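Local coordinates for cytochrome c-552/4 domain-containing protein (Ignicoccus hospitalis KIN4/I, PDB 4QO5), which is of unknown function but carries eight c-type hemes as a membrane-associated cytochrome c and probably transfers electrons, at residues Leu334-Thr343 against Lys362-Ile373. Sequence-based numbering, arbitrary orientation.
Sequences LSVEAMPEST and KLPMPISLAPDI
Val336 and Leu363 form a hydrogen-bonded antiparallel pair. Val336 N donates to Leu363 O at 2.9 Å, and Leu363 N returns a bond to Val336 O. Glu337 and Lys362 are the adjoining non-hydrogen-bonded pair. An inverse gamma turn centred on Pro364 then bends the chain around Val336. Farther on, Leu369 N bonds to Ala338 O at 2.9 Å.

At the helix start, Thr343 OG1 gives its proton to Pro371 O at 2.6 Å, on a lone pair. The same hydroxyl accepts a weak bond from Ile373 N. With OG1 anti to its own carbonyl carbon (chi1 -61°), CG2 is left to meet Ala370 CB. A valine here would probably leave Pro371 O without its donor and Ile373 N without its acceptor, freeing the 371-373 loop to shift.

The apolar contacts are small. Val336 CG1 touches Met365 CB at 4.1 Å. Ala338 CB sits against Leu363 CD1 at 3.6 Å. Leu334 CD1 meets Pro366 CB, the two side chains crossing at about a right angle. Two van der Waals contacts involve polar groups: Val336 CG1 lies 3.3 Å from Met365 O, and Pro340 CB rests on the Asp372 carboxylate.

The contact pairs strands 336-337 and 362-363 in a two-stranded antiparallel sheet and lays residues 370-373 against the first turn of helix 341-349. The Pro366 side chain is about 7 Å from a bound heme c. Helix 137-147 packs on Pro364, Met365 and Pro366. His323 of strand 323-324 touches Pro366 and Ile367.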
loop_
_atom_site.group_PDB
_atom_site.type_symbol
_atom_site.label_atom_id
_atom_site.label_comp_id
_atom_site.label_asym_id
_atom_site.label_seq_id
_atom_site.Cartn_x
_atom_site.Cartn_y
_atom_site.Cartn_z
ATOM N N LEU A 334 29.765 6.045 -17.940
ATOM C CA LEU A 334 30.040 4.640 -18.197
ATOM C C LEU A 334 29.825 4.326 -19.673
ATOM O O LEU A 334 28.922 4.879 -20.304
ATOM C CB LEU A 334 29.128 3.751 -17.342
ATOM C CG LEU A 334 29.312 3.809 -15.823
ATOM C CD1 LEU A 334 28.239 2.982 -15.137
ATOM C CD2 LEU A 334 30.717 3.306 -15.422
ATOM N N SER A 335 30.640 3.429 -20.219
ATOM C CA SER A 335 30.484 2.996 -21.606
ATOM C C SER A 335 30.860 1.523 -21.737
ATOM O O SER A 335 31.937 1.120 -21.311
ATOM C CB SER A 335 31.367 3.834 -22.535
ATOM O OG SER A 335 31.226 3.406 -23.880
ATOM N N VAL A 336 29.978 0.728 -22.335
ATOM C CA VAL A 336 30.206 -0.712 -22.462
ATOM C C VAL A 336 30.027 -1.168 -23.915
ATOM O O VAL A 336 29.226 -0.601 -24.653
ATOM C CB VAL A 336 29.253 -1.506 -21.515
ATOM C CG1 VAL A 336 27.786 -1.391 -21.969
ATOM C CG2 VAL A 336 29.672 -2.964 -21.409
ATOM N N GLU A 337 30.791 -2.173 -24.335
ATOM C CA GLU A 337 30.500 -2.863 -25.589
ATOM C C GLU A 337 29.153 -3.581 -25.462
ATOM O O GLU A 337 28.937 -4.352 -24.526
ATOM C CB GLU A 337 31.604 -3.870 -25.914
ATOM C CG GLU A 337 32.355 -3.568 -27.198
ATOM C CD GLU A 337 33.530 -4.500 -27.405
ATOM O OE1 GLU A 337 34.031 -5.050 -26.399
ATOM O OE2 GLU A 337 33.947 -4.683 -28.571
ATOM N N ALA A 338 28.246 -3.320 -26.398
ATOM C CA ALA A 338 26.858 -3.761 -26.257
ATOM C C ALA A 338 26.640 -5.247 -26.541
ATOM O O ALA A 338 25.880 -5.919 -25.842
ATOM C CB ALA A 338 25.956 -2.920 -27.141
ATOM N N MET A 339 27.303 -5.752 -27.574
ATOM C CA MET A 339 27.032 -7.092 -28.076
ATOM C C MET A 339 28.310 -7.796 -28.515
ATOM O O MET A 339 28.938 -7.391 -29.494
ATOM C CB MET A 339 26.074 -7.005 -29.265
ATOM C CG MET A 339 25.813 -8.328 -29.973
ATOM S SD MET A 339 24.820 -9.469 -28.990
ATOM C CE MET A 339 23.371 -8.464 -28.664
ATOM N N PRO A 340 28.706 -8.854 -27.790
ATOM C CA PRO A 340 29.876 -9.631 -28.218
ATOM C C PRO A 340 29.611 -10.278 -29.576
ATOM O O PRO A 340 28.493 -10.723 -29.819
ATOM C CB PRO A 340 30.003 -10.699 -27.127
ATOM C CG PRO A 340 29.321 -10.104 -25.931
ATOM C CD PRO A 340 28.181 -9.302 -26.489
ATOM N N GLU A 341 30.613 -10.317 -30.448
ATOM C CA GLU A 341 30.424 -10.838 -31.801
ATOM C C GLU A 341 30.100 -12.336 -31.836
ATOM O O GLU A 341 29.411 -12.807 -32.745
ATOM C CB GLU A 341 31.649 -10.547 -32.679
ATOM C CG GLU A 341 31.469 -10.969 -34.137
ATOM C CD GLU A 341 32.656 -11.741 -34.689
ATOM O OE1 GLU A 341 33.801 -11.444 -34.286
ATOM O OE2 GLU A 341 32.442 -12.648 -35.526
ATOM N N SER A 342 30.595 -13.085 -30.856
ATOM C CA SER A 342 30.345 -14.522 -30.822
ATOM C C SER A 342 28.878 -14.776 -30.498
ATOM O O SER A 342 28.271 -15.723 -30.998
ATOM C CB SER A 342 31.251 -15.220 -29.805
ATOM O OG SER A 342 30.731 -15.108 -28.494
ATOM N N THR A 343 28.307 -13.915 -29.664
ATOM C CA THR A 343 26.896 -14.013 -29.334
ATOM C C THR A 343 26.039 -13.581 -30.520
ATOM O O THR A 343 25.047 -14.228 -30.843
ATOM C CB THR A 343 26.551 -13.175 -28.096
ATOM O OG1 THR A 343 27.294 -13.670 -26.974
ATOM C CG2 THR A 343 25.065 -13.269 -27.786
ATOM N N LYS A 362 29.121 0.924 -28.784
ATOM C CA LYS A 362 29.240 1.239 -27.364
ATOM C C LYS A 362 27.932 1.846 -26.888
ATOM O O LYS A 362 27.363 2.694 -27.570
ATOM C CB LYS A 362 30.365 2.246 -27.136
ATOM C CG LYS A 362 31.746 1.748 -27.519
ATOM C CD LYS A 362 32.260 0.730 -26.521
ATOM C CE LYS A 362 33.762 0.554 -26.646
ATOM N NZ LYS A 362 34.148 0.195 -28.038
ATOM N N LEU A 363 27.453 1.415 -25.725
ATOM C CA LEU A 363 26.259 2.007 -25.139
ATOM C C LEU A 363 26.622 2.603 -23.785
ATOM O O LEU A 363 27.530 2.104 -23.121
ATOM C CB LEU A 363 25.159 0.941 -24.982
ATOM C CG LEU A 363 24.581 0.430 -26.308
ATOM C CD1 LEU A 363 23.464 -0.579 -26.090
ATOM C CD2 LEU A 363 24.087 1.600 -27.162
ATOM N N PRO A 364 25.922 3.676 -23.371
ATOM C CA PRO A 364 26.165 4.249 -22.042
ATOM C C PRO A 364 25.421 3.459 -20.965
ATOM O O PRO A 364 24.436 3.931 -20.397
ATOM C CB PRO A 364 25.607 5.669 -22.169
ATOM C CG PRO A 364 24.526 5.551 -23.172
ATOM C CD PRO A 364 24.950 4.467 -24.145
ATOM N N MET A 365 25.897 2.247 -20.708
ATOM C CA MET A 365 25.282 1.343 -19.745
ATOM C C MET A 365 26.399 0.645 -18.985
ATOM O O MET A 365 27.549 0.658 -19.440
ATOM C CB MET A 365 24.396 0.339 -20.474
ATOM C CG MET A 365 23.093 0.970 -20.983
ATOM S SD MET A 365 22.276 -0.069 -22.192
ATOM C CE MET A 365 21.550 -1.302 -21.119
ATOM N N PRO A 366 26.084 0.072 -17.812
ATOM C CA PRO A 366 27.136 -0.546 -16.995
ATOM C C PRO A 366 27.512 -1.946 -17.452
ATOM O O PRO A 366 28.594 -2.447 -17.113
ATOM C CB PRO A 366 26.515 -0.593 -15.593
ATOM C CG PRO A 366 25.027 -0.551 -15.821
ATOM C CD PRO A 366 24.815 0.245 -17.070
ATOM N N ILE A 367 26.627 -2.570 -18.221
ATOM C CA ILE A 367 26.803 -3.970 -18.591
ATOM C C ILE A 367 26.270 -4.187 -20.012
ATOM O O ILE A 367 25.376 -3.461 -20.464
ATOM C CB ILE A 367 26.097 -4.880 -17.534
ATOM C CG1 ILE A 367 26.453 -6.357 -17.719
ATOM C CG2 ILE A 367 24.571 -4.627 -17.509
ATOM C CD1 ILE A 367 25.996 -7.245 -16.554
ATOM N N SER A 368 26.829 -5.162 -20.722
ATOM C CA SER A 368 26.420 -5.457 -22.096
ATOM C C SER A 368 24.986 -6.000 -22.169
ATOM O O SER A 368 24.396 -6.362 -21.149
ATOM C CB SER A 368 27.381 -6.458 -22.728
ATOM O OG SER A 368 27.514 -7.621 -21.924
ATOM N N LEU A 369 24.439 -6.065 -23.380
ATOM C CA LEU A 369 23.054 -6.503 -23.575
ATOM C C LEU A 369 22.915 -8.015 -23.515
ATOM O O LEU A 369 21.820 -8.546 -23.314
ATOM C CB LEU A 369 22.520 -6.000 -24.915
ATOM C CG LEU A 369 22.488 -4.483 -25.083
ATOM C CD1 LEU A 369 21.975 -4.113 -26.467
ATOM C CD2 LEU A 369 21.640 -3.823 -23.995
ATOM N N ALA A 370 24.030 -8.709 -23.706
ATOM C CA ALA A 370 24.033 -10.163 -23.689
ATOM C C ALA A 370 25.405 -10.633 -23.233
ATOM O O ALA A 370 26.397 -9.934 -23.443
ATOM C CB ALA A 370 23.720 -10.701 -25.080
ATOM N N PRO A 371 25.472 -11.815 -22.602
ATOM C CA PRO A 371 26.795 -12.334 -22.249
ATOM C C PRO A 371 27.505 -12.861 -23.493
ATOM O O PRO A 371 26.879 -12.994 -24.542
ATOM C CB PRO A 371 26.473 -13.475 -21.282
ATOM C CG PRO A 371 25.093 -13.919 -21.663
ATOM C CD PRO A 371 24.379 -12.699 -22.155
ATOM N N ASP A 372 28.800 -13.138 -23.390
ATOM C CA ASP A 372 29.510 -13.757 -24.500
ATOM C C ASP A 372 29.222 -15.251 -24.444
ATOM O O ASP A 372 29.404 -15.883 -23.407
ATOM C CB ASP A 372 31.008 -13.477 -24.404
ATOM C CG ASP A 372 31.766 -13.874 -25.663
ATOM O OD1 ASP A 372 31.292 -14.752 -26.417
ATOM O OD2 ASP A 372 32.840 -13.284 -25.904
ATOM N N ILE A 373 28.757 -15.804 -25.561
ATOM C CA ILE A 373 28.280 -17.181 -25.593
ATOM C C ILE A 373 29.415 -18.180 -25.369
ATOM O O ILE A 373 29.204 -19.255 -24.807
ATOM C CB ILE A 373 27.502 -17.491 -26.902
ATOM C CG1 ILE A 373 26.735 -18.810 -26.774
ATOM C CG2 ILE A 373 28.429 -17.500 -28.106
ATOM C CD1 ILE A 373 25.443 -18.842 -27.562
#